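Local coordinates for protein PTS system, IIA component (Enterococcus faecalis, PDB 3BED) that probably relays phosphoryl groups as the IIA component of a mannose/sorbose-type sugar phosphotransferase system, at residues Lys7-Ser12 and Asp33-Ser38; Ala22-Ile27 and Leu95-Ala100; Ala59-Thr64 and Tyr86-Val91. All blocks are in the same frame, centred on the assembly; numbering follows the deposited sequence.

Contact 1 of 3, residues Lys7-Ser12 and Asp33-Ser38; sequences KLILMS and DAAIVS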
loop_
_atom_site.group_PDB
_atom_site.type_symbol
_atom_site.label_atom_id
_atom_site.label_comp_id
_atom_site.label_asym_id
_atom_site.label_seq_id
_atom_site.Cartn_x
_atom_site.Cartn_y
_atom_site.Cartn_z
ATOM N N LYS A 7 13.454 -15.228 0.001
ATOM C CA LYS A 7 12.074 -15.426 -0.425
ATOM C C LYS A 7 11.183 -14.273 0.096
ATOM O O LYS A 7 11.440 -13.713 1.183
ATOM C CB LYS A 7 11.530 -16.759 0.050
ATOM C CG LYS A 7 12.318 -17.948 -0.585
ATOM C CD LYS A 7 11.875 -18.200 -2.040
ATOM C CE LYS A 7 12.818 -19.159 -2.765
ATOM N NZ LYS A 7 12.927 -18.843 -4.213
ATOM N N LEU A 8 10.187 -13.910 -0.706
ATOM C CA LEU A 8 9.240 -12.836 -0.323
ATOM C C LEU A 8 7.863 -13.383 -0.040
ATOM O O LEU A 8 7.367 -14.318 -0.726
ATOM C CB LEU A 8 9.135 -11.770 -1.410
ATOM C CG LEU A 8 10.425 -11.062 -1.780
ATOM C CD1 LEU A 8 10.104 -10.106 -2.932
ATOM C CD2 LEU A 8 11.034 -10.316 -0.603
ATOM N N ILE A 9 7.231 -12.788 0.972
ATOM C CA ILE A 9 5.855 -13.132 1.329
ATOM C C ILE A 9 5.167 -11.791 1.552
ATOM O O ILE A 9 5.650 -10.987 2.350
ATOM C CB ILE A 9 5.778 -13.967 2.612
ATOM C CG1 ILE A 9 6.607 -15.267 2.478
ATOM C CG2 ILE A 9 4.267 -14.275 2.929
ATOM C CD1 ILE A 9 6.683 -16.110 3.736
ATOM N N LEU A 10 4.031 -11.574 0.916
ATOM C CA LEU A 10 3.234 -10.353 1.238
ATOM C C LEU A 10 2.007 -10.805 1.983
ATOM O O LEU A 10 1.361 -11.754 1.575
ATOM C CB LEU A 10 2.817 -9.599 -0.054
ATOM C CG LEU A 10 3.890 -9.286 -1.121
ATOM C CD1 LEU A 10 3.294 -8.403 -2.192
ATOM C CD2 LEU A 10 5.103 -8.632 -0.493
HETATM N N MSE A 11 1.669 -10.101 3.064
HETATM C CA MSE A 11 0.569 -10.519 3.926
HETATM C C MSE A 11 -0.303 -9.348 4.220
HETATM O O MSE A 11 0.186 -8.246 4.520
HETATM C CB MSE A 11 1.089 -11.043 5.286
HETATM C CG MSE A 11 1.993 -12.220 5.170
HETATM SE SE MSE A 11 2.374 -12.979 6.948
HETATM C CE MSE A 11 0.713 -13.637 7.419
ATOM N N SER A 12 -1.617 -9.600 4.189
ATOM C CA SER A 12 -2.527 -8.499 4.530
ATOM C C SER A 12 -3.863 -8.949 5.031
ATOM O O SER A 12 -4.248 -10.115 4.829
ATOM C CB SER A 12 -2.813 -7.583 3.310
ATOM O OG SER A 12 -3.617 -8.211 2.314
ATOM N N ASP A 33 8.012 -12.199 -7.737
ATOM C CA ASP A 33 7.388 -13.370 -7.153
ATOM C C ASP A 33 7.346 -13.276 -5.638
ATOM O O ASP A 33 8.321 -12.841 -4.991
ATOM C CB ASP A 33 8.102 -14.651 -7.585
ATOM C CG ASP A 33 7.235 -15.879 -7.395
ATOM O OD1 ASP A 33 5.977 -15.746 -7.287
ATOM O OD2 ASP A 33 7.815 -16.988 -7.338
ATOM N N ALA A 34 6.214 -13.677 -5.082
ATOM C CA ALA A 34 6.047 -13.702 -3.633
ATOM C C ALA A 34 4.937 -14.651 -3.314
ATOM O O ALA A 34 4.001 -14.832 -4.131
ATOM C CB ALA A 34 5.739 -12.294 -3.061
ATOM N N ALA A 35 5.049 -15.315 -2.173
ATOM C CA ALA A 35 3.879 -16.017 -1.627
ATOM C C ALA A 35 2.977 -14.961 -1.010
ATOM O O ALA A 35 3.417 -13.844 -0.752
ATOM C CB ALA A 35 4.314 -17.031 -0.584
ATOM N N ILE A 36 1.706 -15.312 -0.841
ATOM C CA ILE A 36 0.729 -14.343 -0.320
ATOM C C ILE A 36 -0.044 -14.980 0.801
ATOM O O ILE A 36 -0.435 -16.148 0.699
ATOM C CB ILE A 36 -0.312 -13.969 -1.440
ATOM C CG1 ILE A 36 0.378 -13.309 -2.657
ATOM C CG2 ILE A 36 -1.407 -13.114 -0.890
ATOM C CD1 ILE A 36 1.104 -11.958 -2.328
ATOM N N VAL A 37 -0.277 -14.224 1.872
ATOM C CA VAL A 37 -1.325 -14.564 2.867
ATOM C C VAL A 37 -2.384 -13.472 2.852
ATOM O O VAL A 37 -2.078 -12.281 3.104
ATOM C CB VAL A 37 -0.784 -14.684 4.291
ATOM C CG1 VAL A 37 -1.939 -14.981 5.300
ATOM C CG2 VAL A 37 0.316 -15.744 4.346
ATOM N N SER A 38 -3.599 -13.899 2.534
ATOM C CA SER A 38 -4.785 -13.054 2.488
ATOM C C SER A 38 -5.666 -13.454 3.656
ATOM O O SER A 38 -6.292 -14.549 3.640
ATOM C CB SER A 38 -5.536 -13.321 1.181
ATOM O OG SER A 38 -4.761 -12.832 0.085
HETATM O O HOH W 1 10.078 -14.847 -3.428
HETATM O O HOH W 2 -3.747 -10.561 0.105
#
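Strands 7-13 and 35-39 are the two strands of a beta-alpha-beta unit, and they pair in parallel, Ile9-Ser12 against Ala35-Ser38. Four backbone bonds zip them together. Ala35 N donates to Leu8 O at 2.9 Å, Leu10 N donates to Ala35 O, Val37 N to Leu10 O, and Ser12 N closes the series on Val37 O, lying almost in line with that carbonyl. Between these bonds CA-H groups add their own contacts, such as Ile9 CA to Ala35 O at 3.3 Å.

The side chains fall on two faces. On one, Met11, a selenomethionine, lies alongside Val37 with both pointing the same way; a bend at its last torsion (chi3 67°) folds CE back onto Val37 CB, 3.6 Å away. Ile9 and Ala35 share this face, under helix 44-59, where Ile55 touches Ile9, Ala35 and Val37. The other face belongs to the crossover helix of the unit, 16-28, whose Leu21 touches Leu10, Ala34 and Ile36. There Leu10 and Ile36 cross at a slant. With CG1 turned beside its own backbone N (chi1 -61°) and the chain bent again at chi2, Ile36 brings CD1 to 3.7 Å from Leu10 CB. Leu10 CG also meets the methyl CB of Ala34 at 4.0 Å.

Water finishes both ends of the pairing. Near the start, one molecule accepts from Leu8 N and donates to Asp33 O, spanning the gap before the direct bonds begin. Near the C-terminal end, a second donates to Ser12 OG at 3.2 Å and sits doubtfully close to Ser38 OG; Ser12 OG is also hydrogen-bonded to Ala17 N, at the beginning of helix 16-28.

Contact 2 of 3, residues Ala22-Ile27 and Leu95-Ala100; sequences ASTQMI and LNLAMA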
loop_
_atom_site.group_PDB
_atom_site.type_symbol
_atom_site.label_atom_id
_atom_site.label_comp_id
_atom_site.label_asym_id
_atom_site.label_seq_id
_atom_site.Cartn_x
_atom_site.Cartn_y
_atom_site.Cartn_z
ATOM N N ALA A 22 0.179 -8.437 -7.859
ATOM C CA ALA A 22 -0.283 -8.382 -9.272
ATOM C C ALA A 22 0.146 -7.082 -9.924
ATOM O O ALA A 22 0.685 -7.089 -11.023
ATOM C CB ALA A 22 -1.787 -8.543 -9.343
ATOM N N SER A 23 -0.044 -5.983 -9.221
ATOM C CA SER A 23 0.377 -4.665 -9.722
ATOM C C SER A 23 1.902 -4.589 -9.917
ATOM O O SER A 23 2.409 -4.018 -10.885
ATOM C CB SER A 23 -0.110 -3.576 -8.772
ATOM O OG SER A 23 -1.540 -3.518 -8.785
ATOM N N THR A 24 2.648 -5.134 -8.955
ATOM C CA THR A 24 4.114 -5.188 -9.050
ATOM C C THR A 24 4.537 -5.941 -10.301
ATOM O O THR A 24 5.445 -5.531 -10.990
ATOM C CB THR A 24 4.716 -5.906 -7.799
ATOM O OG1 THR A 24 4.381 -5.156 -6.631
ATOM C CG2 THR A 24 6.224 -6.019 -7.897
ATOM N N GLN A 25 3.888 -7.081 -10.560
ATOM C CA GLN A 25 4.323 -7.869 -11.718
ATOM C C GLN A 25 4.076 -7.073 -13.019
ATOM O O GLN A 25 4.841 -7.166 -13.977
ATOM C CB GLN A 25 3.573 -9.224 -11.723
ATOM C CG GLN A 25 4.124 -10.182 -10.656
ATOM C CD GLN A 25 3.154 -11.295 -10.314
ATOM O OE1 GLN A 25 1.960 -11.214 -10.623
ATOM N NE2 GLN A 25 3.666 -12.353 -9.697
HETATM N N MSE A 26 3.038 -6.250 -13.015
HETATM C CA MSE A 26 2.721 -5.450 -14.199
HETATM C C MSE A 26 3.641 -4.251 -14.427
HETATM O O MSE A 26 3.602 -3.615 -15.495
HETATM C CB MSE A 26 1.254 -5.039 -14.192
HETATM C CG MSE A 26 0.282 -6.226 -14.427
HETATM SE SE MSE A 26 0.267 -6.739 -16.312
HETATM C CE MSE A 26 -0.725 -5.190 -16.996
ATOM N N ILE A 27 4.484 -3.971 -13.438
ATOM C CA ILE A 27 5.427 -2.871 -13.474
ATOM C C ILE A 27 6.837 -3.403 -13.730
ATOM O O ILE A 27 7.565 -2.844 -14.533
ATOM C CB ILE A 27 5.374 -2.029 -12.161
ATOM C CG1 ILE A 27 4.025 -1.289 -12.096
ATOM C CG2 ILE A 27 6.569 -1.009 -12.068
ATOM C CD1 ILE A 27 3.730 -0.714 -10.748
ATOM N N LEU A 95 3.420 -2.054 4.110
ATOM C CA LEU A 95 3.523 -2.343 2.669
ATOM C C LEU A 95 2.896 -1.287 1.794
ATOM O O LEU A 95 1.716 -0.977 1.947
ATOM C CB LEU A 95 2.765 -3.654 2.393
ATOM C CG LEU A 95 2.609 -4.185 0.968
ATOM C CD1 LEU A 95 3.949 -4.412 0.286
ATOM C CD2 LEU A 95 1.750 -5.506 0.945
ATOM N N ASN A 96 3.698 -0.747 0.867
ATOM C CA ASN A 96 3.194 0.077 -0.201
ATOM C C ASN A 96 3.859 -0.400 -1.496
ATOM O O ASN A 96 4.742 -1.302 -1.482
ATOM C CB ASN A 96 3.383 1.588 0.041
ATOM C CG ASN A 96 4.808 1.939 0.405
ATOM O OD1 ASN A 96 5.760 1.210 0.044
ATOM N ND2 ASN A 96 4.971 3.088 1.155
ATOM N N LEU A 97 3.376 0.130 -2.606
ATOM C CA LEU A 97 3.813 -0.424 -3.894
ATOM C C LEU A 97 5.311 -0.223 -4.111
ATOM O O LEU A 97 5.964 -1.093 -4.702
ATOM C CB LEU A 97 3.024 0.219 -5.034
ATOM C CG LEU A 97 3.228 -0.440 -6.422
ATOM C CD1 LEU A 97 2.984 -1.964 -6.432
ATOM C CD2 LEU A 97 2.284 0.215 -7.400
ATOM N N ALA A 98 5.863 0.911 -3.680
ATOM C CA ALA A 98 7.269 1.109 -3.915
ATOM C C ALA A 98 8.079 0.009 -3.231
ATOM O O ALA A 98 9.109 -0.444 -3.762
ATOM C CB ALA A 98 7.694 2.491 -3.395
HETATM N N MSE A 99 7.647 -0.383 -2.036
HETATM C CA MSE A 99 8.382 -1.414 -1.309
HETATM C C MSE A 99 8.343 -2.726 -2.060
HETATM O O MSE A 99 9.369 -3.442 -2.133
HETATM C CB MSE A 99 7.817 -1.588 0.102
HETATM C CG MSE A 99 8.149 -0.491 1.022
HETATM SE SE MSE A 99 6.942 -0.632 2.576
HETATM C CE MSE A 99 7.084 -2.653 2.613
ATOM N N ALA A 100 7.181 -3.055 -2.622
ATOM C CA ALA A 100 7.025 -4.327 -3.325
ATOM C C ALA A 100 7.848 -4.350 -4.604
ATOM O O ALA A 100 8.477 -5.380 -4.920
ATOM C CB ALA A 100 5.556 -4.579 -3.638
#
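Leu97 reaches across from the first turn of helix 97-105 to the flank of helix 16-28. The bond to its CB runs along the interface rather than across it, and the reach comes from the next step: CG runs trans to the backbone N (chi1 -171°), which carries the fork over to the other helix. The Leu97 and Thr24 side chains run past each other in opposite directions, leaving CD1 of Leu97 3.5 Å from Thr24 OG1, with Ser23 CB further off at 4.2 Å. The other prong, CD2, meets Ile27 CD1 tip to tip at 3.8 Å; the two methyls thus touch residues three apart, nearly one turn of helix 16-28.

Thr24 is the second point of close packing. In the conformer described, one of two modelled, its OG1 sits 3.3 Å from Ala100 CB, while CG2 lies 3.8 Å from Ala100 O. The hydroxyl is hydrogen-bonded to Thr20 O of its own helix, and so has a polar partner while facing methyl groups here. The CA atoms of Thr24 and Ala100 are 6.5 Å apart, consistent with the single methyl of Ala100 taking little room.

Helix 97-105 is capped just ahead of Leu97. Asn96 OD1 accepts from Met99 N at 3.2 Å, and its ND2 is bonded to Gly122 O and to Gly94 O of the second subunit. That subunit also takes part beside Leu97, through its Asp69, and its His13 O is hydrogen-bonded to Ser23 OG. The arrangement is helix-against-helix packing within an alpha/beta domain, with a classic asparagine N-cap, at the dimer interface.

Contact 3 of 3, residues Ala59-Thr64 and Tyr86-Val91; sequences AGNVPT and YPQLRV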
loop_
_atom_site.group_PDB
_atom_site.type_symbol
_atom_site.label_atom_id
_atom_site.label_comp_id
_atom_site.label_asym_id
_atom_site.label_seq_id
_atom_site.Cartn_x
_atom_site.Cartn_y
_atom_site.Cartn_z
ATOM N N ALA A 59 9.090 -24.015 2.637
ATOM C CA ALA A 59 10.385 -23.447 2.275
ATOM C C ALA A 59 11.546 -23.827 3.207
ATOM O O ALA A 59 12.733 -23.748 2.809
ATOM C CB ALA A 59 10.291 -21.919 2.147
ATOM N N GLY A 60 11.234 -24.251 4.423
ATOM C CA GLY A 60 12.269 -24.522 5.426
ATOM C C GLY A 60 13.105 -23.304 5.821
ATOM O O GLY A 60 12.635 -22.145 5.720
ATOM N N ASN A 61 14.323 -23.559 6.288
ATOM C CA ASN A 61 15.178 -22.540 6.877
ATOM C C ASN A 61 15.912 -21.744 5.812
ATOM O O ASN A 61 17.152 -21.836 5.657
ATOM C CB ASN A 61 16.150 -23.164 7.914
ATOM C CG ASN A 61 16.948 -22.116 8.689
ATOM O OD1 ASN A 61 16.690 -20.909 8.593
ATOM N ND2 ASN A 61 17.949 -22.572 9.449
ATOM N N VAL A 62 15.124 -20.990 5.045
ATOM C CA VAL A 62 15.644 -20.140 3.988
ATOM C C VAL A 62 15.448 -18.657 4.350
ATOM O O VAL A 62 14.421 -18.301 4.920
ATOM C CB VAL A 62 14.942 -20.495 2.671
ATOM C CG1 VAL A 62 13.430 -20.419 2.817
ATOM C CG2 VAL A 62 15.462 -19.663 1.509
ATOM N N PRO A 63 16.430 -17.788 4.060
ATOM C CA PRO A 63 16.186 -16.348 4.291
ATOM C C PRO A 63 14.907 -15.882 3.609
ATOM O O PRO A 63 14.657 -16.188 2.432
ATOM C CB PRO A 63 17.420 -15.678 3.672
ATOM C CG PRO A 63 18.499 -16.725 3.865
ATOM C CD PRO A 63 17.812 -18.029 3.567
ATOM N N THR A 64 14.060 -15.230 4.402
ATOM C CA THR A 64 12.715 -14.871 3.972
ATOM C C THR A 64 12.310 -13.530 4.530
ATOM O O THR A 64 12.622 -13.231 5.682
ATOM C CB THR A 64 11.717 -15.923 4.479
ATOM O OG1 THR A 64 12.019 -17.198 3.870
ATOM C CG2 THR A 64 10.286 -15.511 4.102
ATOM N N TYR A 86 11.651 -19.378 12.972
ATOM C CA TYR A 86 12.421 -19.266 11.704
ATOM C C TYR A 86 13.472 -18.201 11.827
ATOM O O TYR A 86 13.180 -17.015 11.696
ATOM C CB TYR A 86 11.471 -18.967 10.524
ATOM C CG TYR A 86 10.580 -20.136 10.190
ATOM C CD1 TYR A 86 11.001 -21.133 9.297
ATOM C CD2 TYR A 86 9.341 -20.294 10.831
ATOM C CE1 TYR A 86 10.182 -22.221 9.028
ATOM C CE2 TYR A 86 8.511 -21.381 10.566
ATOM C CZ TYR A 86 8.960 -22.350 9.676
ATOM O OH TYR A 86 8.214 -23.449 9.349
ATOM N N PRO A 87 14.730 -18.605 12.095
ATOM C CA PRO A 87 15.756 -17.626 12.439
ATOM C C PRO A 87 16.206 -16.707 11.283
ATOM O O PRO A 87 16.836 -15.651 11.505
ATOM C CB PRO A 87 16.941 -18.510 12.892
ATOM C CG PRO A 87 16.754 -19.795 12.224
ATOM C CD PRO A 87 15.257 -19.990 12.123
ATOM N N GLN A 88 15.864 -17.068 10.054
ATOM C CA GLN A 88 16.245 -16.216 8.928
ATOM C C GLN A 88 15.047 -15.508 8.292
ATOM O O GLN A 88 15.139 -15.056 7.150
ATOM C CB GLN A 88 16.989 -17.043 7.879
ATOM C CG GLN A 88 18.205 -17.803 8.459
ATOM C CD GLN A 88 19.122 -18.289 7.388
ATOM O OE1 GLN A 88 18.985 -19.411 6.934
ATOM N NE2 GLN A 88 20.013 -17.421 6.919
ATOM N N LEU A 89 13.944 -15.418 9.056
ATOM C CA LEU A 89 12.763 -14.680 8.642
ATOM C C LEU A 89 12.817 -13.300 9.242
ATOM O O LEU A 89 13.130 -13.155 10.429
ATOM C CB LEU A 89 11.513 -15.400 9.172
ATOM C CG LEU A 89 10.170 -14.641 9.039
ATOM C CD1 LEU A 89 9.794 -14.502 7.568
ATOM C CD2 LEU A 89 9.067 -15.373 9.792
ATOM N N ARG A 90 12.532 -12.273 8.429
ATOM C CA ARG A 90 12.352 -10.914 8.933
ATOM C C ARG A 90 10.992 -10.387 8.466
ATOM O O ARG A 90 10.390 -10.946 7.541
ATOM C CB ARG A 90 13.482 -9.975 8.473
ATOM C CG ARG A 90 14.923 -10.475 8.794
ATOM C CD ARG A 90 15.295 -10.257 10.283
ATOM N NE ARG A 90 16.654 -10.726 10.561
ATOM C CZ ARG A 90 17.036 -12.002 10.686
ATOM N NH1 ARG A 90 16.159 -13.008 10.652
ATOM N NH2 ARG A 90 18.342 -12.266 10.874
ATOM N N VAL A 91 10.562 -9.290 9.086
ATOM C CA VAL A 91 9.245 -8.710 8.834
ATOM C C VAL A 91 9.375 -7.207 8.759
ATOM O O VAL A 91 9.973 -6.594 9.633
ATOM C CB VAL A 91 8.257 -9.055 9.979
ATOM C CG1 VAL A 91 6.874 -8.431 9.718
ATOM C CG2 VAL A 91 8.125 -10.594 10.153
#
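With CG of Leu89 trans to the backbone N (chi1 170°) and CG2 of Thr64 likewise trans to its own, the two side chains cross at a slant and Leu89 CD1 comes 3.6 Å from Thr64 CG2. The same methyl also rests against Thr64 O. For Gln88, CG turned beside the backbone N (chi1 -54°) and an extended chain beyond it carry the side chain along Pro63, both pointing the same way; Gln88 CB is 3.7 Å from Pro63 CA. Farther out, the side chains of Asn61 and Gln88 cross at about a right angle, with amide planes 82° apart.

Parallel pairing starts at Thr64 and Leu89. Thr64 N donates to Gln88 O at 3.0 Å, from a position tilted out of the carbonyl plane, and Arg90 N donates to Thr64 O at 2.9 Å, almost in line with the C=O bond, beyond its oxygen. The CA-H of Pro63 shares the Gln88 carbonyl. Thr64 also ties down its own approach: OG1 donates to Val62 O at 2.8 Å from above the plane of that carbonyl.

A type I beta turn, Tyr86 to Leu89, leads into the strand. Arg90 folds back with its guanidinium edge to this turn, and NH1 donates to both Pro87 O, at 2.9 Å, and Leu89 O, while NE makes a salt bridge with Asp112. Strands 64-68 and 89-93 begin here. Leu89 and Tyr86 lean on Leu56 of helix 44-59, Leu89 reaches Ala82 of helix 74-82, Thr64 touches Lys7 and Ile9 of strand 7-13, and Val91 packs on Ile129 of the second subunit.

How the contacts relate
Contacts 1 and 3 both belong to the parallel sheet, which within the chain has four strands, ordered 35-39, 7-13, 64-68, 89-93. Contact 1 pairs the first two strands and contact 3 starts the pairing of the last two. Their centres are about 13 Å apart, and they meet where Lys7 N approaches Pro63 O at 2.9 Å, a probable hydrogen bond. Contact 2 joins helices 16-28 and 97-105, its centre about 12 Å from that of contact 1 and about 22 Å from that of contact 3. Both segments of contact 1 precede those of contact 3, which fall between the two segments of contact 2; contacts 1 and 2 interleave. Contact 2 therefore brings early and late parts of the alpha/beta domain together.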